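Local structure of ForH (6NKO) at residues 85-90 / 107-112; 20-25 / 46-51; 127-132 / 206-211; 117-122 / 196-201. The protein probably acts in formycin A biosynthesis, closing the pyrimidine ring of the pyrazolopyrimidine base as IMP cyclohydrolases do in purine synthesis. All coordinates share one frame; numbering follows the deposited sequence.

Contact 1. Residues 85-90 / 107-112; sequences TVSVMG and YGIPRI
In Ile-109 a chi1 of -59° sets CG1 beside the backbone N, and the extended second torsion then carries CD1 out to Val-86, whose CG1 it meets at 3.7 Å with the two side chains at about a right angle. The branch methyl CG2, left anti to the backbone N, turns instead to the helix backbone and lies 3.3 Å from Ser-87 O. Ile-112 repeats the theme on the next residue of the helix: its CD1 comes within 3.3 Å of Val-88 O, while the same methyl touches Val-88 CG1 more loosely, at 4.1 Å.

Thus helix 86-93 offers mainly its backbone and two valine methyls to the two isoleucines of the segment 107-112. A water completes the interface, donating to both Ser-87 O and Pro-110 O at 2.8 Å each. The helix begins at Thr-85, the N-cap, whose OG1 accepts a weak bond from Val-88 N. Near the start of the segment 107-112, Gly-108, with positive phi, is the C-prime residue of a Schellman motif that closes helix 98-107. Beyond it, Arg-111 reaches past the segment 85-90: NH1 bonds Gly-91 O and NH2 bonds Ala-94 O, at the C-terminal end of helix 86-93, where a positive charge is probably favourable.

Between 85-90 and 107-112 themselves no direct hydrogen bond forms, so their cohesion rests on methyl contacts and one bridging water; direct polar ties come just beyond, where Arg-111 and the Ile-112 backbone bond Gly-91 and Ala-94.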
loop_
_atom_site.group_PDB
_atom_site.type_symbol
_atom_site.label_atom_id
_atom_site.label_comp_id
_atom_site.label_asym_id
_atom_site.label_seq_id
_atom_site.Cartn_x
_atom_site.Cartn_y
_atom_site.Cartn_z
ATOM N N THR A 85 -10.895 -2.632 6.743
ATOM C CA THR A 85 -12.220 -2.060 6.917
ATOM C C THR A 85 -12.871 -1.906 5.551
ATOM O O THR A 85 -12.211 -1.978 4.510
ATOM C CB THR A 85 -12.180 -0.693 7.621
ATOM O OG1 THR A 85 -11.591 0.279 6.747
ATOM C CG2 THR A 85 -11.384 -0.762 8.922
ATOM N N VAL A 86 -14.185 -1.683 5.565
ATOM C CA VAL A 86 -14.917 -1.474 4.319
ATOM C C VAL A 86 -14.419 -0.219 3.613
ATOM O O VAL A 86 -14.302 -0.187 2.383
ATOM C CB VAL A 86 -16.429 -1.408 4.597
ATOM C CG1 VAL A 86 -17.187 -1.021 3.339
ATOM C CG2 VAL A 86 -16.925 -2.738 5.142
ATOM N N SER A 87 -14.095 0.826 4.376
ATOM C CA SER A 87 -13.707 2.095 3.768
ATOM C C SER A 87 -12.385 1.979 3.015
ATOM O O SER A 87 -12.259 2.482 1.892
ATOM C CB SER A 87 -13.623 3.180 4.841
ATOM O OG SER A 87 -14.913 3.556 5.286
ATOM N N VAL A 88 -11.388 1.322 3.608
ATOM C CA VAL A 88 -10.089 1.212 2.951
ATOM C C VAL A 88 -10.135 0.177 1.832
ATOM O O VAL A 88 -9.764 0.464 0.689
ATOM C CB VAL A 88 -8.989 0.883 3.976
ATOM C CG1 VAL A 88 -7.701 0.504 3.258
ATOM C CG2 VAL A 88 -8.755 2.063 4.898
ATOM N N MET A 89 -10.587 -1.041 2.142
ATOM C CA MET A 89 -10.604 -2.098 1.136
ATOM C C MET A 89 -11.669 -1.851 0.074
ATOM O O MET A 89 -11.487 -2.239 -1.086
ATOM C CB MET A 89 -10.819 -3.456 1.803
ATOM C CG MET A 89 -9.709 -3.850 2.773
ATOM S SD MET A 89 -8.063 -3.657 2.060
ATOM C CE MET A 89 -8.122 -4.878 0.753
ATOM N N GLY A 90 -12.781 -1.215 0.446
ATOM C CA GLY A 90 -13.761 -0.827 -0.553
ATOM C C GLY A 90 -13.241 0.261 -1.473
ATOM O O GLY A 90 -13.519 0.253 -2.675
ATOM N N TYR A 107 -22.382 5.003 1.662
ATOM C CA TYR A 107 -21.568 4.861 2.859
ATOM C C TYR A 107 -20.487 5.926 2.978
ATOM O O TYR A 107 -19.848 6.021 4.030
ATOM C CB TYR A 107 -20.933 3.466 2.895
ATOM C CG TYR A 107 -21.948 2.362 3.083
ATOM C CD1 TYR A 107 -22.577 1.777 1.991
ATOM C CD2 TYR A 107 -22.290 1.914 4.354
ATOM C CE1 TYR A 107 -23.512 0.774 2.157
ATOM C CE2 TYR A 107 -23.226 0.911 4.530
ATOM C CZ TYR A 107 -23.833 0.344 3.427
ATOM O OH TYR A 107 -24.765 -0.656 3.593
ATOM N N GLY A 108 -20.278 6.731 1.941
ATOM C CA GLY A 108 -19.294 7.791 2.000
ATOM C C GLY A 108 -17.866 7.291 1.935
ATOM O O GLY A 108 -17.027 7.680 2.752
ATOM N N ILE A 109 -17.577 6.433 0.962
ATOM C CA ILE A 109 -16.271 5.805 0.816
ATOM C C ILE A 109 -15.558 6.468 -0.359
ATOM O O ILE A 109 -15.967 6.288 -1.515
ATOM C CB ILE A 109 -16.392 4.290 0.607
ATOM C CG1 ILE A 109 -17.121 3.647 1.790
ATOM C CG2 ILE A 109 -15.013 3.674 0.415
ATOM C CD1 ILE A 109 -17.479 2.191 1.571
ATOM N N PRO A 110 -14.492 7.225 -0.122
ATOM C CA PRO A 110 -13.724 7.787 -1.234
ATOM C C PRO A 110 -12.868 6.724 -1.906
ATOM O O PRO A 110 -12.516 5.701 -1.319
ATOM C CB PRO A 110 -12.852 8.849 -0.559
ATOM C CG PRO A 110 -12.659 8.333 0.828
ATOM C CD PRO A 110 -13.903 7.556 1.188
ATOM N N ARG A 111 -12.544 6.985 -3.167
ATOM C CA ARG A 111 -11.664 6.101 -3.913
ATOM C C ARG A 111 -10.220 6.310 -3.471
ATOM O O ARG A 111 -9.780 7.441 -3.249
ATOM C CB ARG A 111 -11.801 6.355 -5.415
ATOM C CG ARG A 111 -10.596 5.943 -6.243
ATOM C CD ARG A 111 -10.502 4.430 -6.371
ATOM N NE ARG A 111 -11.428 3.898 -7.366
ATOM C CZ ARG A 111 -11.972 2.688 -7.306
ATOM N NH1 ARG A 111 -11.684 1.879 -6.295
ATOM N NH2 ARG A 111 -12.804 2.283 -8.256
ATOM N N ILE A 112 -9.493 5.208 -3.323
ATOM C CA ILE A 112 -8.058 5.243 -3.074
ATOM C C ILE A 112 -7.366 5.089 -4.423
ATOM O O ILE A 112 -7.454 4.035 -5.063
ATOM C CB ILE A 112 -7.623 4.154 -2.083
ATOM C CG1 ILE A 112 -8.065 4.526 -0.663
ATOM C CG2 ILE A 112 -6.116 3.963 -2.133
ATOM C CD1 ILE A 112 -8.121 3.354 0.295
HETATM O O HOH W 1 -11.287 5.017 1.130
#

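Contact 2. Residues 20-25 / 46-51; sequences HMLAVL and RVAATE
Leu-22, Ala-23, Val-24 and Leu-25 pair in parallel register with Arg-46, Val-47, Ala-48 and Ala-49, the short strand axes approaching to 4.5 Å at 22°, in a ladder that runs from Arg-46 N to Met-21 O (2.9 Å), Ala-23 N to Arg-46 O (2.8 Å), Ala-48 N to Ala-23 O (2.9 Å), Leu-25 N to Ala-48 O (2.7 Å) and Thr-50 N to Leu-25 O.

On the face of Leu-22 and Val-24, Leu-22 has CG anti to its backbone N (chi1 173°), which brings CD1 to 3.9 Å from Arg-46 CB and over one face of the guanidinium, toward its rim. The chain of Arg-46 bends at its third torsion, and its NE forms a salt bridge with Glu-65. On the reverse face Leu-25 CD2 packs on Val-47 CG1 at 3.7 Å, and helix 33-42 covers both residues.

Strand 22-26, helix 33-42 and strand 46-49 form a beta-alpha-beta crossover, at the centre of the parallel sheet of the MGS-like fold.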
loop_
_atom_site.group_PDB
_atom_site.type_symbol
_atom_site.label_atom_id
_atom_site.label_comp_id
_atom_site.label_asym_id
_atom_site.label_seq_id
_atom_site.Cartn_x
_atom_site.Cartn_y
_atom_site.Cartn_z
ATOM N N HIS A 20 -10.514 15.490 -4.592
ATOM C CA HIS A 20 -10.343 14.638 -5.770
ATOM C C HIS A 20 -9.510 13.349 -5.495
ATOM O O HIS A 20 -9.926 12.264 -5.919
ATOM C CB HIS A 20 -9.718 15.458 -6.928
ATOM C CG HIS A 20 -10.718 16.187 -7.792
ATOM N ND1 HIS A 20 -11.226 15.638 -8.956
ATOM C CD2 HIS A 20 -11.245 17.436 -7.714
ATOM C CE1 HIS A 20 -12.047 16.500 -9.535
ATOM N NE2 HIS A 20 -12.079 17.598 -8.801
ATOM N N MET A 21 -8.376 13.419 -4.776
ATOM C CA MET A 21 -7.443 12.289 -4.753
ATOM C C MET A 21 -6.916 11.914 -3.366
ATOM O O MET A 21 -6.848 12.726 -2.437
ATOM C CB MET A 21 -6.242 12.530 -5.670
ATOM C CG MET A 21 -6.536 12.173 -7.104
ATOM S SD MET A 21 -7.076 13.613 -8.022
ATOM C CE MET A 21 -8.488 12.921 -8.875
ATOM N N LEU A 22 -6.473 10.650 -3.279
ATOM C CA LEU A 22 -6.065 10.002 -2.031
ATOM C C LEU A 22 -5.081 8.863 -2.296
ATOM O O LEU A 22 -5.353 7.987 -3.122
ATOM C CB LEU A 22 -7.292 9.474 -1.281
ATOM C CG LEU A 22 -7.084 8.610 -0.036
ATOM C CD1 LEU A 22 -6.216 9.331 0.978
ATOM C CD2 LEU A 22 -8.419 8.233 0.596
ATOM N N ALA A 23 -3.962 8.863 -1.565
ATOM C CA ALA A 23 -2.955 7.806 -1.598
ATOM C C ALA A 23 -2.792 7.193 -0.213
ATOM O O ALA A 23 -2.923 7.890 0.796
ATOM C CB ALA A 23 -1.601 8.335 -2.071
ATOM N N VAL A 24 -2.489 5.894 -0.169
ATOM C CA VAL A 24 -2.229 5.173 1.077
ATOM C C VAL A 24 -0.796 4.661 1.033
ATOM O O VAL A 24 -0.441 3.870 0.149
ATOM C CB VAL A 24 -3.219 4.017 1.292
ATOM C CG1 VAL A 24 -2.900 3.269 2.586
ATOM C CG2 VAL A 24 -4.648 4.536 1.314
ATOM N N LEU A 25 0.020 5.096 1.991
ATOM C CA LEU A 25 1.438 4.749 2.052
ATOM C C LEU A 25 1.649 3.789 3.219
ATOM O O LEU A 25 1.621 4.205 4.382
ATOM C CB LEU A 25 2.299 6.002 2.208
ATOM C CG LEU A 25 2.829 6.700 0.951
ATOM C CD1 LEU A 25 1.803 6.730 -0.172
ATOM C CD2 LEU A 25 3.290 8.110 1.288
ATOM N N ARG A 46 -4.474 13.877 -1.120
ATOM C CA ARG A 46 -4.474 13.515 0.288
ATOM C C ARG A 46 -3.592 12.287 0.456
ATOM O O ARG A 46 -3.716 11.319 -0.299
ATOM C CB ARG A 46 -5.891 13.239 0.786
ATOM C CG ARG A 46 -6.715 14.497 1.010
ATOM C CD ARG A 46 -8.105 14.156 1.505
ATOM N NE ARG A 46 -8.086 13.070 2.480
ATOM C CZ ARG A 46 -8.976 12.085 2.518
ATOM N NH1 ARG A 46 -9.961 12.045 1.631
ATOM N NH2 ARG A 46 -8.884 11.139 3.444
ATOM N N VAL A 47 -2.684 12.341 1.424
ATOM C CA VAL A 47 -1.710 11.282 1.645
ATOM C C VAL A 47 -1.930 10.727 3.043
ATOM O O VAL A 47 -1.810 11.458 4.034
ATOM C CB VAL A 47 -0.270 11.785 1.466
ATOM C CG1 VAL A 47 0.728 10.689 1.813
ATOM C CG2 VAL A 47 -0.061 12.275 0.039
ATOM N N ALA A 48 -2.261 9.441 3.119
ATOM C CA ALA A 48 -2.491 8.751 4.379
ATOM C C ALA A 48 -1.504 7.601 4.509
ATOM O O ALA A 48 -1.182 6.934 3.521
ATOM C CB ALA A 48 -3.929 8.236 4.469
ATOM N N ALA A 49 -1.026 7.369 5.729
ATOM C CA ALA A 49 0.071 6.442 5.956
ATOM C C ALA A 49 -0.207 5.552 7.158
ATOM O O ALA A 49 -0.947 5.923 8.073
ATOM C CB ALA A 49 1.392 7.190 6.172
ATOM N N THR A 50 0.401 4.368 7.142
ATOM C CA THR A 50 0.384 3.487 8.299
ATOM C C THR A 50 1.363 3.997 9.354
ATOM O O THR A 50 1.965 5.065 9.217
ATOM C CB THR A 50 0.718 2.054 7.895
ATOM O OG1 THR A 50 1.883 2.045 7.062
ATOM C CG2 THR A 50 -0.448 1.418 7.154
ATOM N N GLU A 51 1.552 3.193 10.402
ATOM C CA GLU A 51 2.175 3.687 11.627
ATOM C C GLU A 51 3.606 4.166 11.388
ATOM O O GLU A 51 3.974 5.274 11.794
ATOM C CB GLU A 51 2.111 2.601 12.711
ATOM C CG GLU A 51 2.988 1.372 12.480
ATOM C CD GLU A 51 2.359 0.352 11.540
ATOM O OE1 GLU A 51 1.151 0.464 11.236
ATOM O OE2 GLU A 51 3.082 -0.560 11.092
#

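Contact 3. Residues 127-132 / 206-211; sequences PGLDPA and AELFGA
Leu-129 and Ala-211 meet where a loop of the MGS-like region is tied to the C-terminal end of helix 184-212, the long helix that projects from the globular body. The ending helix presents a carbonyl, and two successive amides of the loop turn to it. Ala-211 O accepts from Gly-128 N at 3.2 Å, a weak bond because the angle at hydrogen is only 125°. The second donor, Leu-129 N, is straighter (155°) but longer, at 3.5 Å from Ala-211 O, and is weak as well. Positive phi at Gly-128 (72°) is consistent with a turn that brings both amides to one oxygen. Near a helix end a carbonyl lacks the usual donor four residues on, so even this bifurcated arrangement is likely to be worthwhile.

The apolar half of the contact is carried by one leucine of the loop. Leu-129 has CG anti to its backbone N, and its branch CD2 reaches in over the helix, touching Leu-208 CD2 at 3.8 Å; the two side chains meet at a slant. That same methyl lies 3.7 Å from Leu-208 O, so it covers backbone as well as side chain. Phe-134 packs on both leucines and sets its ring edge-to-face with that of Phe-209, extending the apolar patch at this otherwise outlying part of the protein. Ser-212, next along the helix, adds a hydrogen bond from its OG to Leu-129 O. Leu-129 CB, a methylene, lies 4.5 Å from the Ala-211 methyl CB.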
loop_
_atom_site.group_PDB
_atom_site.type_symbol
_atom_site.label_atom_id
_atom_site.label_comp_id
_atom_site.label_asym_id
_atom_site.label_seq_id
_atom_site.Cartn_x
_atom_site.Cartn_y
_atom_site.Cartn_z
ATOM N N PRO A 127 18.192 -24.142 9.817
ATOM C CA PRO A 127 17.513 -25.225 10.540
ATOM C C PRO A 127 17.246 -24.848 11.990
ATOM O O PRO A 127 18.095 -24.266 12.668
ATOM C CB PRO A 127 18.498 -26.395 10.432
ATOM C CG PRO A 127 19.308 -26.093 9.215
ATOM C CD PRO A 127 19.437 -24.598 9.177
ATOM N N GLY A 128 16.048 -25.187 12.458
ATOM C CA GLY A 128 15.638 -24.806 13.796
ATOM C C GLY A 128 15.344 -23.331 13.946
ATOM O O GLY A 128 15.458 -22.793 15.051
ATOM N N LEU A 129 14.961 -22.666 12.857
ATOM C CA LEU A 129 14.721 -21.229 12.882
ATOM C C LEU A 129 13.601 -20.876 13.852
ATOM O O LEU A 129 12.487 -21.399 13.756
ATOM C CB LEU A 129 14.373 -20.740 11.476
ATOM C CG LEU A 129 14.039 -19.260 11.300
ATOM C CD1 LEU A 129 15.248 -18.402 11.626
ATOM C CD2 LEU A 129 13.556 -19.003 9.882
ATOM N N ASP A 130 13.903 -19.987 14.788
ATOM C CA ASP A 130 12.899 -19.500 15.729
ATOM C C ASP A 130 11.901 -18.614 14.992
ATOM O O ASP A 130 12.312 -17.633 14.359
ATOM C CB ASP A 130 13.575 -18.728 16.862
ATOM C CG ASP A 130 12.612 -18.346 17.974
ATOM O OD1 ASP A 130 11.474 -18.859 17.993
ATOM O OD2 ASP A 130 13.000 -17.532 18.839
ATOM N N PRO A 131 10.601 -18.922 15.030
ATOM C CA PRO A 131 9.625 -18.081 14.317
ATOM C C PRO A 131 9.609 -16.627 14.761
ATOM O O PRO A 131 9.136 -15.773 14.000
ATOM C CB PRO A 131 8.285 -18.769 14.618
ATOM C CG PRO A 131 8.645 -20.188 14.877
ATOM C CD PRO A 131 9.993 -20.161 15.546
ATOM N N ALA A 132 10.108 -16.314 15.959
ATOM C CA ALA A 132 10.094 -14.936 16.435
ATOM C C ALA A 132 10.925 -14.006 15.561
ATOM O O ALA A 132 10.669 -12.797 15.542
ATOM C CB ALA A 132 10.594 -14.872 17.880
ATOM N N ALA A 206 7.268 -18.899 3.352
ATOM C CA ALA A 206 7.041 -20.338 3.432
ATOM C C ALA A 206 8.339 -21.084 3.711
ATOM O O ALA A 206 8.357 -22.049 4.484
ATOM C CB ALA A 206 6.401 -20.845 2.138
ATOM N N GLU A 207 9.439 -20.646 3.094
ATOM C CA GLU A 207 10.733 -21.269 3.352
ATOM C C GLU A 207 11.159 -21.103 4.804
ATOM O O GLU A 207 11.802 -21.995 5.369
ATOM C CB GLU A 207 11.789 -20.678 2.420
ATOM C CG GLU A 207 12.909 -21.632 2.065
ATOM C CD GLU A 207 13.963 -20.983 1.191
ATOM O OE1 GLU A 207 13.945 -19.740 1.058
ATOM O OE2 GLU A 207 14.808 -21.717 0.634
ATOM N N LEU A 208 10.815 -19.973 5.426
ATOM C CA LEU A 208 11.163 -19.775 6.829
ATOM C C LEU A 208 10.337 -20.683 7.732
ATOM O O LEU A 208 10.861 -21.244 8.701
ATOM C CB LEU A 208 10.979 -18.306 7.214
ATOM C CG LEU A 208 11.780 -17.297 6.384
ATOM C CD1 LEU A 208 11.561 -15.876 6.880
ATOM C CD2 LEU A 208 13.263 -17.641 6.389
ATOM N N PHE A 209 9.047 -20.845 7.427
ATOM C CA PHE A 209 8.217 -21.764 8.201
ATOM C C PHE A 209 8.698 -23.200 8.040
ATOM O O PHE A 209 8.709 -23.971 9.007
ATOM C CB PHE A 209 6.753 -21.635 7.779
ATOM C CG PHE A 209 6.018 -20.522 8.469
ATOM C CD1 PHE A 209 5.798 -20.558 9.835
ATOM C CD2 PHE A 209 5.544 -19.436 7.748
ATOM C CE1 PHE A 209 5.121 -19.533 10.473
ATOM C CE2 PHE A 209 4.866 -18.408 8.381
ATOM C CZ PHE A 209 4.654 -18.457 9.745
ATOM N N GLY A 210 9.104 -23.577 6.824
ATOM C CA GLY A 210 9.642 -24.912 6.615
ATOM C C GLY A 210 10.934 -25.147 7.376
ATOM O O GLY A 210 11.120 -26.199 7.992
ATOM N N ALA A 211 11.845 -24.169 7.343
ATOM C CA ALA A 211 13.074 -24.264 8.122
ATOM C C ALA A 211 12.809 -24.221 9.621
ATOM O O ALA A 211 13.623 -24.731 10.397
ATOM C CB ALA A 211 14.036 -23.141 7.731
#

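Contact 4. Residues 117-122 / 196-201; sequences NNYYLL and RISGAY
An offset aromatic stack between Tyr-119 and Tyr-201 joins the loop that follows strand 114-117 to the middle of helix 184-212, bridging the MGS-like region and the long C-terminal helix. The ring centroids are 3.9 Å apart and the planes only 11° from parallel. Tyr-201 CD2 sits over the centre of the Tyr-119 ring, while Tyr-119 CG lies over the rim of its partner. CB of Tyr-119 adds a CH-pi contact to the same face of Tyr-201, 3.9 Å from the ring centroid. At the edge of the Tyr-201 ring, and in its plane, Leu-122 CD1 approaches CE1 to 3.5 Å. The hydroxyl of Tyr-119 makes a hydrogen bond with Ser-198 OG at 3.2 Å, an atom that also bonds Ala-194 O weakly; Ile-197 CG2 meets Tyr-119 CE2 obliquely at 3.8 Å. Anti placement of CG in Tyr-201 (chi1 -176°) extends its ring from the helix toward the loop, where OH bonds Asp-139 N.

Both phenols therefore combine a stacked face with a bonded hydroxyl, which probably limits sliding of either ring and provides each polar end with a partner.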
loop_
_atom_site.group_PDB
_atom_site.type_symbol
_atom_site.label_atom_id
_atom_site.label_comp_id
_atom_site.label_asym_id
_atom_site.label_seq_id
_atom_site.Cartn_x
_atom_site.Cartn_y
_atom_site.Cartn_z
ATOM N N ASN A 117 3.046 -0.228 -0.830
ATOM C CA ASN A 117 3.202 -1.267 0.184
ATOM C C ASN A 117 4.551 -1.960 0.045
ATOM O O ASN A 117 4.879 -2.477 -1.028
ATOM C CB ASN A 117 2.062 -2.289 0.093
ATOM C CG ASN A 117 2.144 -3.356 1.168
ATOM O OD1 ASN A 117 2.073 -4.549 0.878
ATOM N ND2 ASN A 117 2.300 -2.931 2.415
ATOM N N ASN A 118 5.316 -1.976 1.142
ATOM C CA ASN A 118 6.655 -2.552 1.206
ATOM C C ASN A 118 6.723 -3.543 2.359
ATOM O O ASN A 118 5.923 -3.488 3.295
ATOM C CB ASN A 118 7.730 -1.474 1.420
ATOM C CG ASN A 118 8.156 -0.816 0.137
ATOM O OD1 ASN A 118 8.698 0.288 0.143
ATOM N ND2 ASN A 118 7.919 -1.493 -0.977
ATOM N N TYR A 119 7.717 -4.428 2.310
ATOM C CA TYR A 119 7.909 -5.434 3.347
ATOM C C TYR A 119 9.269 -5.297 4.018
ATOM O O TYR A 119 10.254 -4.883 3.399
ATOM C CB TYR A 119 7.765 -6.841 2.778
ATOM C CG TYR A 119 6.593 -6.960 1.850
ATOM C CD1 TYR A 119 5.330 -6.549 2.252
ATOM C CD2 TYR A 119 6.745 -7.466 0.571
ATOM C CE1 TYR A 119 4.254 -6.644 1.409
ATOM C CE2 TYR A 119 5.672 -7.568 -0.282
ATOM C CZ TYR A 119 4.426 -7.156 0.142
ATOM O OH TYR A 119 3.344 -7.255 -0.702
ATOM N N TYR A 120 9.304 -5.662 5.299
ATOM C CA TYR A 120 10.548 -5.691 6.051
ATOM C C TYR A 120 11.470 -6.786 5.519
ATOM O O TYR A 120 11.040 -7.729 4.849
ATOM C CB TYR A 120 10.270 -5.925 7.534
ATOM C CG TYR A 120 9.677 -4.734 8.245
ATOM C CD1 TYR A 120 10.425 -3.583 8.451
ATOM C CD2 TYR A 120 8.367 -4.758 8.709
ATOM C CE1 TYR A 120 9.886 -2.488 9.099
ATOM C CE2 TYR A 120 7.821 -3.668 9.359
ATOM C CZ TYR A 120 8.585 -2.535 9.551
ATOM O OH TYR A 120 8.051 -1.444 10.197
ATOM N N LEU A 121 12.755 -6.649 5.832
ATOM C CA LEU A 121 13.739 -7.643 5.424
ATOM C C LEU A 121 13.545 -8.930 6.216
ATOM O O LEU A 121 13.395 -8.901 7.441
ATOM C CB LEU A 121 15.153 -7.106 5.632
ATOM C CG LEU A 121 15.587 -5.941 4.742
ATOM C CD1 LEU A 121 16.912 -5.375 5.227
ATOM C CD2 LEU A 121 15.685 -6.376 3.287
ATOM N N LEU A 122 13.554 -10.063 5.514
ATOM C CA LEU A 122 13.385 -11.305 6.248
ATOM C C LEU A 122 14.724 -12.010 6.433
ATOM O O LEU A 122 15.611 -11.913 5.579
ATOM C CB LEU A 122 12.418 -12.242 5.518
ATOM C CG LEU A 122 10.990 -11.728 5.329
ATOM C CD1 LEU A 122 10.387 -12.330 4.074
ATOM C CD2 LEU A 122 10.131 -12.031 6.549
ATOM N N ARG A 196 4.083 -10.200 -8.620
ATOM C CA ARG A 196 5.360 -10.905 -8.605
ATOM C C ARG A 196 6.083 -10.701 -7.280
ATOM O O ARG A 196 6.608 -11.655 -6.692
ATOM C CB ARG A 196 6.227 -10.430 -9.771
ATOM C CG ARG A 196 7.281 -11.421 -10.219
ATOM C CD ARG A 196 7.929 -10.974 -11.521
ATOM N NE ARG A 196 6.949 -10.804 -12.590
ATOM C CZ ARG A 196 6.571 -11.774 -13.418
ATOM N NH1 ARG A 196 7.089 -12.988 -13.301
ATOM N NH2 ARG A 196 5.675 -11.533 -14.363
ATOM N N ILE A 197 6.121 -9.459 -6.794
ATOM C CA ILE A 197 6.763 -9.179 -5.514
ATOM C C ILE A 197 6.029 -9.892 -4.383
ATOM O O ILE A 197 6.652 -10.446 -3.469
ATOM C CB ILE A 197 6.837 -7.656 -5.283
ATOM C CG1 ILE A 197 7.928 -7.036 -6.159
ATOM C CG2 ILE A 197 7.084 -7.335 -3.817
ATOM C CD1 ILE A 197 7.658 -5.600 -6.541
ATOM N N SER A 198 4.695 -9.908 -4.435
ATOM C CA SER A 198 3.926 -10.589 -3.400
ATOM C C SER A 198 4.143 -12.096 -3.450
ATOM O O SER A 198 4.253 -12.749 -2.406
ATOM C CB SER A 198 2.440 -10.258 -3.542
ATOM O OG SER A 198 2.176 -8.928 -3.132
ATOM N N GLY A 199 4.206 -12.665 -4.656
ATOM C CA GLY A 199 4.449 -14.094 -4.774
ATOM C C GLY A 199 5.806 -14.499 -4.233
ATOM O O GLY A 199 5.937 -15.532 -3.572
ATOM N N ALA A 200 6.833 -13.689 -4.501
ATOM C CA ALA A 200 8.160 -13.983 -3.974
ATOM C C ALA A 200 8.220 -13.772 -2.469
ATOM O O ALA A 200 8.937 -14.497 -1.768
ATOM C CB ALA A 200 9.209 -13.119 -4.675
ATOM N N TYR A 201 7.472 -12.792 -1.960
ATOM C CA TYR A 201 7.394 -12.566 -0.521
ATOM C C TYR A 201 6.824 -13.786 0.196
ATOM O O TYR A 201 7.381 -14.247 1.198
ATOM C CB TYR A 201 6.540 -11.324 -0.253
ATOM C CG TYR A 201 6.438 -10.904 1.197
ATOM C CD1 TYR A 201 7.502 -11.073 2.073
ATOM C CD2 TYR A 201 5.271 -10.331 1.687
ATOM C CE1 TYR A 201 7.403 -10.682 3.399
ATOM C CE2 TYR A 201 5.163 -9.939 3.006
ATOM C CZ TYR A 201 6.230 -10.118 3.858
ATOM O OH TYR A 201 6.120 -9.727 5.173
#

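From the N terminus, contact 2 comes first, closing the beta-alpha-beta unit that lays strand 46-49 beside strand 22-26. Contact 1 follows in series, closing a shorter loop in which helices 86-93 and 98-107 lead back towards strand 114-117. These two touch through Ile-112, whose CG2 lies 3.8 Å from Val-24 CG2, so helix 86-93 is linked indirectly to the sheet. Contacts 4 and 3 come next and cross one another: the segments 117-122 and 127-132 both reach forward, in the same order, to helix 184-212. The contact centres lie about 17 Å apart, and the two contacts touch where Leu-208 CD1 packs on Leu-122 CB. Together they tie the long helix to the loop after strand 114-117.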